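Local coordinates for protein Atg1 tMIT (Kluyveromyces marxianus, PDB 4P1N) that serves as the tandem MIT region of a serine/threonine protein kinase that is essential for autophagy and for the formation of autophagosomes, at residues 187-192 / 253-258; 193-198 / 220-225. All blocks are in the same frame, centred on the assembly; numbering follows the deposited sequence.

Following the chain from its N terminus, helices 10-33, 95-129 and 137-170 come first, and then helix 184-204, which carries 187-192 and, directly after it, 193-198. Contact 2 closes first: the chain turns back into helix 209-227, bringing 220-225 against 193-198. It then passes through the short strands 237-238 and 244-245 before helix 250-273 brings 253-258 to 187-192 in contact 1. Contact 2 is therefore nested inside the loop closed by contact 1, and helix 184-204 is shared between them. Their centres lie about 7 Å apart, and the two contacts touch directly, CB of Ala192 packing on CG of Leu223 at 3.8 Å. Together they tie up the three helices of the second MIT domain.

Contact 1. Residues 187-192 / 253-258; sequences LIYDRA and KEMIRK
The hydroxyl of Tyr189 lies 3.5 Å from Met255, OH against SD, and is also hydrogen-bonded to the backbone of another protein's chain, a polar partner for this buried oxygen. The two segments belong to the first and third helices of the second MIT domain, a three-helix bundle in which they run in the same direction; they come together through the tyrosine, with CA atoms of Tyr189 and Ile256 8.0 Å apart. Tyrosine suits the place because its long, flat ring spans the gap while its end remains able to bond. With CG anti to the backbone N (chi1 175°), the ring is thrown outward from helix 184-204 to the third helix. Met255 meets it at about a right angle: a similar chi1 (-161°) and an extended chi2 carry the sulfur to the hydroxyl end, and the bend at chi3 then turns only the terminal methyl. Nearer the root of the ring, CD1 of Tyr189 rests 4.0 Å from CG1 of Ile256, whose branched, apolar side chain comes in obliquely. Apolar groups of the other protein pack on both Tyr189 and Ile256, so the partner chain adjoins the seam between the two helices, and Leu248 packs on Ile256 from within the chain. Flanking the contact pair in sequence, Glu254 and Arg257 form a salt bridge on the more exposed side of helix 250-273. NH1 of Arg257 reaches the anti side of Glu254 OE1 at 3.3 Å, with an N-H...O angle of 152°, nearly in the guanidinium plane.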
loop_
_atom_site.group_PDB
_atom_site.type_symbol
_atom_site.label_atom_id
_atom_site.label_comp_id
_atom_site.label_asym_id
_atom_site.label_seq_id
_atom_site.Cartn_x
_atom_site.Cartn_y
_atom_site.Cartn_z
ATOM N N LEU B 187 16.286 -11.842 15.203
ATOM C CA LEU B 187 15.993 -10.442 14.874
ATOM C C LEU B 187 14.561 -10.037 15.239
ATOM O O LEU B 187 14.337 -9.069 15.917
ATOM C CB LEU B 187 16.189 -10.233 13.365
ATOM C CG LEU B 187 17.440 -9.541 12.806
ATOM C CD1 LEU B 187 18.581 -9.484 13.800
ATOM C CD2 LEU B 187 17.863 -10.130 11.463
ATOM N N ILE B 188 13.581 -10.782 14.756
ATOM C CA ILE B 188 12.181 -10.438 15.026
ATOM C C ILE B 188 11.873 -10.503 16.534
ATOM O O ILE B 188 11.279 -9.584 17.129
ATOM C CB ILE B 188 11.246 -11.331 14.168
ATOM C CG1 ILE B 188 11.415 -10.954 12.667
ATOM C CG2 ILE B 188 9.794 -11.158 14.644
ATOM C CD1 ILE B 188 11.092 -12.077 11.663
ATOM N N TYR B 189 12.303 -11.593 17.158
ATOM C CA TYR B 189 12.068 -11.846 18.603
ATOM C C TYR B 189 12.632 -10.764 19.498
ATOM O O TYR B 189 11.900 -10.179 20.305
ATOM C CB TYR B 189 12.654 -13.205 18.949
ATOM C CG TYR B 189 12.626 -13.619 20.409
ATOM C CD1 TYR B 189 11.452 -13.992 21.029
ATOM C CD2 TYR B 189 13.796 -13.699 21.135
ATOM C CE1 TYR B 189 11.447 -14.404 22.376
ATOM C CE2 TYR B 189 13.805 -14.128 22.458
ATOM C CZ TYR B 189 12.635 -14.473 23.080
ATOM O OH TYR B 189 12.670 -14.878 24.404
ATOM N N ASP B 190 13.925 -10.491 19.350
ATOM C CA ASP B 190 14.594 -9.411 20.104
ATOM C C ASP B 190 13.952 -8.061 19.874
ATOM O O ASP B 190 13.759 -7.291 20.821
ATOM C CB ASP B 190 16.074 -9.301 19.728
ATOM C CG ASP B 190 16.874 -10.529 20.130
ATOM O OD1 ASP B 190 16.355 -11.325 20.922
ATOM O OD2 ASP B 190 18.012 -10.719 19.657
ATOM N N ARG B 191 13.623 -7.772 18.611
ATOM C CA ARG B 191 13.056 -6.487 18.277
ATOM C C ARG B 191 11.656 -6.343 18.880
ATOM O O ARG B 191 11.323 -5.303 19.458
ATOM C CB ARG B 191 13.017 -6.304 16.765
ATOM C CG ARG B 191 12.338 -5.013 16.287
ATOM C CD ARG B 191 13.084 -3.802 16.825
ATOM N NE ARG B 191 12.492 -2.585 16.295
ATOM C CZ ARG B 191 12.614 -1.388 16.855
ATOM N NH1 ARG B 191 13.342 -1.239 17.961
ATOM N NH2 ARG B 191 12.007 -0.336 16.302
ATOM N N ALA B 192 10.835 -7.374 18.776
ATOM C CA ALA B 192 9.481 -7.315 19.368
ATOM C C ALA B 192 9.498 -7.096 20.904
ATOM O O ALA B 192 8.693 -6.356 21.437
ATOM C CB ALA B 192 8.703 -8.564 19.047
ATOM N N LYS B 253 8.847 -21.950 20.282
ATOM C CA LYS B 253 7.451 -21.638 20.009
ATOM C C LYS B 253 6.648 -21.465 21.299
ATOM O O LYS B 253 5.822 -20.559 21.420
ATOM C CB LYS B 253 6.826 -22.722 19.145
ATOM C CG LYS B 253 7.192 -22.615 17.669
ATOM C CD LYS B 253 6.827 -23.888 16.922
ATOM C CE LYS B 253 7.838 -24.197 15.837
ATOM N NZ LYS B 253 7.656 -25.564 15.300
ATOM N N GLU B 254 6.908 -22.322 22.269
ATOM C CA GLU B 254 6.231 -22.218 23.562
ATOM C C GLU B 254 6.642 -20.949 24.334
ATOM O O GLU B 254 5.807 -20.287 24.923
ATOM C CB GLU B 254 6.463 -23.494 24.392
ATOM C CG GLU B 254 5.754 -23.514 25.740
ATOM C CD GLU B 254 4.310 -23.018 25.674
ATOM O OE1 GLU B 254 3.609 -23.300 24.671
ATOM O OE2 GLU B 254 3.878 -22.339 26.635
ATOM N N MET B 255 7.917 -20.602 24.314
ATOM C CA MET B 255 8.362 -19.343 24.898
ATOM C C MET B 255 7.736 -18.105 24.214
ATOM O O MET B 255 7.285 -17.178 24.895
ATOM C CB MET B 255 9.881 -19.272 24.824
ATOM C CG MET B 255 10.515 -18.275 25.770
ATOM S SD MET B 255 12.303 -18.168 25.532
ATOM C CE MET B 255 12.827 -19.745 26.175
ATOM N N ILE B 256 7.713 -18.089 22.877
ATOM C CA ILE B 256 7.090 -16.998 22.110
ATOM C C ILE B 256 5.596 -16.935 22.407
ATOM O O ILE B 256 5.039 -15.843 22.586
ATOM C CB ILE B 256 7.349 -17.114 20.569
ATOM C CG1 ILE B 256 8.836 -16.957 20.267
ATOM C CG2 ILE B 256 6.592 -16.047 19.779
ATOM C CD1 ILE B 256 9.301 -17.667 19.022
ATOM N N ARG B 257 4.947 -18.091 22.492
ATOM C CA ARG B 257 3.549 -18.129 22.895
ATOM C C ARG B 257 3.325 -17.430 24.247
ATOM O O ARG B 257 2.344 -16.707 24.414
ATOM C CB ARG B 257 3.028 -19.566 22.962
ATOM C CG ARG B 257 2.518 -20.070 21.637
ATOM C CD ARG B 257 1.787 -21.404 21.769
ATOM N NE ARG B 257 1.974 -22.162 20.538
ATOM C CZ ARG B 257 2.795 -23.196 20.387
ATOM N NH1 ARG B 257 3.511 -23.664 21.406
ATOM N NH2 ARG B 257 2.889 -23.780 19.196
ATOM N N LYS B 258 4.229 -17.648 25.201
ATOM C CA LYS B 258 4.094 -17.038 26.519
ATOM C C LYS B 258 4.179 -15.517 26.405
ATOM O O LYS B 258 3.315 -14.794 26.891
ATOM C CB LYS B 258 5.164 -17.556 27.494
ATOM C CG LYS B 258 5.178 -19.070 27.707
ATOM C CD LYS B 258 4.005 -19.587 28.530
ATOM C CE LYS B 258 4.318 -19.655 30.027
ATOM N NZ LYS B 258 4.835 -20.987 30.466
#

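Contact 2. Residues 193-198 / 220-225; sequences LDISRN and LWMLEI
Leu193 and Leu223 meet methyl to methyl, CD1 of one 4.0 Å from CD1 of the other, their side chains crossing at about a right angle. Both are buried, and leucine fits because its forked end can fill the space between two helices without bringing in polarity. In Leu223, CG stands anti to the carbonyl carbon (chi1 -65°), and the extended chi2 leaves CD1 as the methyl that meets Leu193. The second apolar pair is Ile195 with Met222: CD1 of the isoleucine approaches SD of the methionine at 4.0 Å, again roughly crosswise. In Met222, chi1 (-67°) and an extended chi2 bring SD to the branched isoleucine; the bend at chi3 turns the end methyl, CE, elsewhere, toward Arg191.

These pairs hold together the first two helices of the second MIT domain, 184-204 and 209-227, which run antiparallel as a helical hairpin joined by a short turn. The apolar packing continues to the third helix, where Leu223 also meets Val260 and Ile263, while Met222 reaches Val23 of helix 10-33. Next to Ile195 in the chain, Ser196 is hydrogen-bonded through OG to OG of Ser219, a polar tie between the two hairpin helices; serine's short side chain suits this close approach.

Between the two segments the contact is apolar; the salt bridge lies within 193-198. Asp194 and Arg197, one turn apart on a partly exposed flank, are joined with NH1 of Arg197 2.6 Å from OD1 of Asp194. The acceptor oxygen is met on its anti side, and it lies 22° out of the guanidinium plane.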
loop_
_atom_site.group_PDB
_atom_site.type_symbol
_atom_site.label_atom_id
_atom_site.label_comp_id
_atom_site.label_asym_id
_atom_site.label_seq_id
_atom_site.Cartn_x
_atom_site.Cartn_y
_atom_site.Cartn_z
ATOM N N LEU B 193 10.391 -7.785 21.595
ATOM C CA LEU B 193 10.509 -7.679 23.048
ATOM C C LEU B 193 11.111 -6.335 23.472
ATOM O O LEU B 193 10.679 -5.774 24.470
ATOM C CB LEU B 193 11.328 -8.849 23.618
ATOM C CG LEU B 193 10.507 -10.113 23.947
ATOM C CD1 LEU B 193 9.428 -10.445 22.940
ATOM C CD2 LEU B 193 11.376 -11.341 24.120
ATOM N N ASP B 194 12.072 -5.800 22.711
ATOM C CA ASP B 194 12.560 -4.431 22.961
ATOM C C ASP B 194 11.452 -3.397 22.849
ATOM O O ASP B 194 11.348 -2.512 23.670
ATOM C CB ASP B 194 13.630 -4.016 21.952
ATOM C CG ASP B 194 14.924 -4.738 22.123
ATOM O OD1 ASP B 194 15.221 -5.270 23.211
ATOM O OD2 ASP B 194 15.668 -4.759 21.133
ATOM N N ILE B 195 10.646 -3.495 21.801
ATOM C CA ILE B 195 9.552 -2.552 21.600
ATOM C C ILE B 195 8.560 -2.600 22.767
ATOM O O ILE B 195 8.138 -1.544 23.243
ATOM C CB ILE B 195 8.789 -2.792 20.291
ATOM C CG1 ILE B 195 9.678 -2.437 19.092
ATOM C CG2 ILE B 195 7.530 -1.918 20.257
ATOM C CD1 ILE B 195 9.190 -3.012 17.777
ATOM N N SER B 196 8.194 -3.811 23.225
ATOM C CA SER B 196 7.273 -3.936 24.367
ATOM C C SER B 196 7.916 -3.498 25.706
ATOM O O SER B 196 7.229 -2.946 26.574
ATOM C CB SER B 196 6.705 -5.351 24.485
ATOM O OG SER B 196 5.576 -5.501 23.607
ATOM N N ARG B 197 9.206 -3.789 25.870
ATOM C CA ARG B 197 9.927 -3.362 27.042
ATOM C C ARG B 197 9.950 -1.841 27.100
ATOM O O ARG B 197 9.629 -1.275 28.120
ATOM C CB ARG B 197 11.350 -3.919 27.048
ATOM C CG ARG B 197 12.132 -3.548 28.297
ATOM C CD ARG B 197 13.592 -3.944 28.180
ATOM N NE ARG B 197 14.307 -3.019 27.299
ATOM C CZ ARG B 197 14.924 -3.347 26.165
ATOM N NH1 ARG B 197 14.973 -4.605 25.738
ATOM N NH2 ARG B 197 15.516 -2.399 25.450
ATOM N N ASN B 198 10.349 -1.193 26.003
ATOM C CA ASN B 198 10.271 0.266 25.906
ATOM C C ASN B 198 8.840 0.828 26.103
ATOM O O ASN B 198 8.672 1.900 26.679
ATOM C CB ASN B 198 10.787 0.751 24.530
ATOM C CG ASN B 198 12.310 0.697 24.379
ATOM O OD1 ASN B 198 12.810 0.716 23.262
ATOM N ND2 ASN B 198 13.031 0.652 25.462
ATOM N N LEU B 220 3.161 -7.575 18.923
ATOM C CA LEU B 220 2.310 -8.712 18.758
ATOM C C LEU B 220 2.252 -9.122 17.299
ATOM O O LEU B 220 2.339 -10.292 16.995
ATOM C CB LEU B 220 0.896 -8.411 19.246
ATOM C CG LEU B 220 0.753 -8.385 20.760
ATOM C CD1 LEU B 220 -0.628 -7.837 21.076
ATOM C CD2 LEU B 220 0.942 -9.768 21.379
ATOM N N TRP B 221 2.105 -8.158 16.391
ATOM C CA TRP B 221 2.155 -8.510 14.971
ATOM C C TRP B 221 3.435 -9.255 14.650
ATOM O O TRP B 221 3.403 -10.269 13.976
ATOM C CB TRP B 221 2.069 -7.298 14.077
ATOM C CG TRP B 221 0.775 -6.609 14.085
ATOM C CD1 TRP B 221 0.568 -5.278 14.364
ATOM C CD2 TRP B 221 -0.506 -7.151 13.735
ATOM N NE1 TRP B 221 -0.754 -4.972 14.210
ATOM C CE2 TRP B 221 -1.436 -6.099 13.823
ATOM C CE3 TRP B 221 -0.941 -8.399 13.313
ATOM C CZ2 TRP B 221 -2.764 -6.261 13.534
ATOM C CZ3 TRP B 221 -2.290 -8.581 13.035
ATOM C CH2 TRP B 221 -3.189 -7.514 13.152
ATOM N N MET B 222 4.555 -8.768 15.177
ATOM C CA MET B 222 5.880 -9.376 14.928
ATOM C C MET B 222 5.974 -10.788 15.403
ATOM O O MET B 222 6.391 -11.660 14.652
ATOM C CB MET B 222 6.995 -8.554 15.566
ATOM C CG MET B 222 7.133 -7.200 14.890
ATOM S SD MET B 222 8.515 -6.234 15.537
ATOM C CE MET B 222 9.906 -7.131 14.930
ATOM N N LEU B 223 5.564 -11.035 16.645
ATOM C CA LEU B 223 5.623 -12.372 17.207
ATOM C C LEU B 223 4.625 -13.330 16.579
ATOM O O LEU B 223 4.876 -14.549 16.529
ATOM C CB LEU B 223 5.416 -12.334 18.743
ATOM C CG LEU B 223 6.474 -11.630 19.570
ATOM C CD1 LEU B 223 6.047 -11.536 21.034
ATOM C CD2 LEU B 223 7.795 -12.360 19.451
ATOM N N GLU B 224 3.476 -12.833 16.136
ATOM C CA GLU B 224 2.521 -13.719 15.443
ATOM C C GLU B 224 3.097 -14.274 14.163
ATOM O O GLU B 224 2.825 -15.400 13.789
ATOM C CB GLU B 224 1.200 -13.025 15.150
ATOM C CG GLU B 224 0.238 -13.172 16.307
ATOM C CD GLU B 224 -0.756 -12.049 16.389
ATOM O OE1 GLU B 224 -1.067 -11.665 17.532
ATOM O OE2 GLU B 224 -1.211 -11.560 15.328
ATOM N N ILE B 225 3.945 -13.488 13.511
ATOM C CA ILE B 225 4.623 -13.959 12.335
ATOM C C ILE B 225 5.357 -15.263 12.652
ATOM O O ILE B 225 5.317 -16.211 11.870
ATOM C CB ILE B 225 5.568 -12.876 11.781
ATOM C CG1 ILE B 225 4.731 -11.759 11.173
ATOM C CG2 ILE B 225 6.518 -13.457 10.737
ATOM C CD1 ILE B 225 5.505 -10.467 10.998
#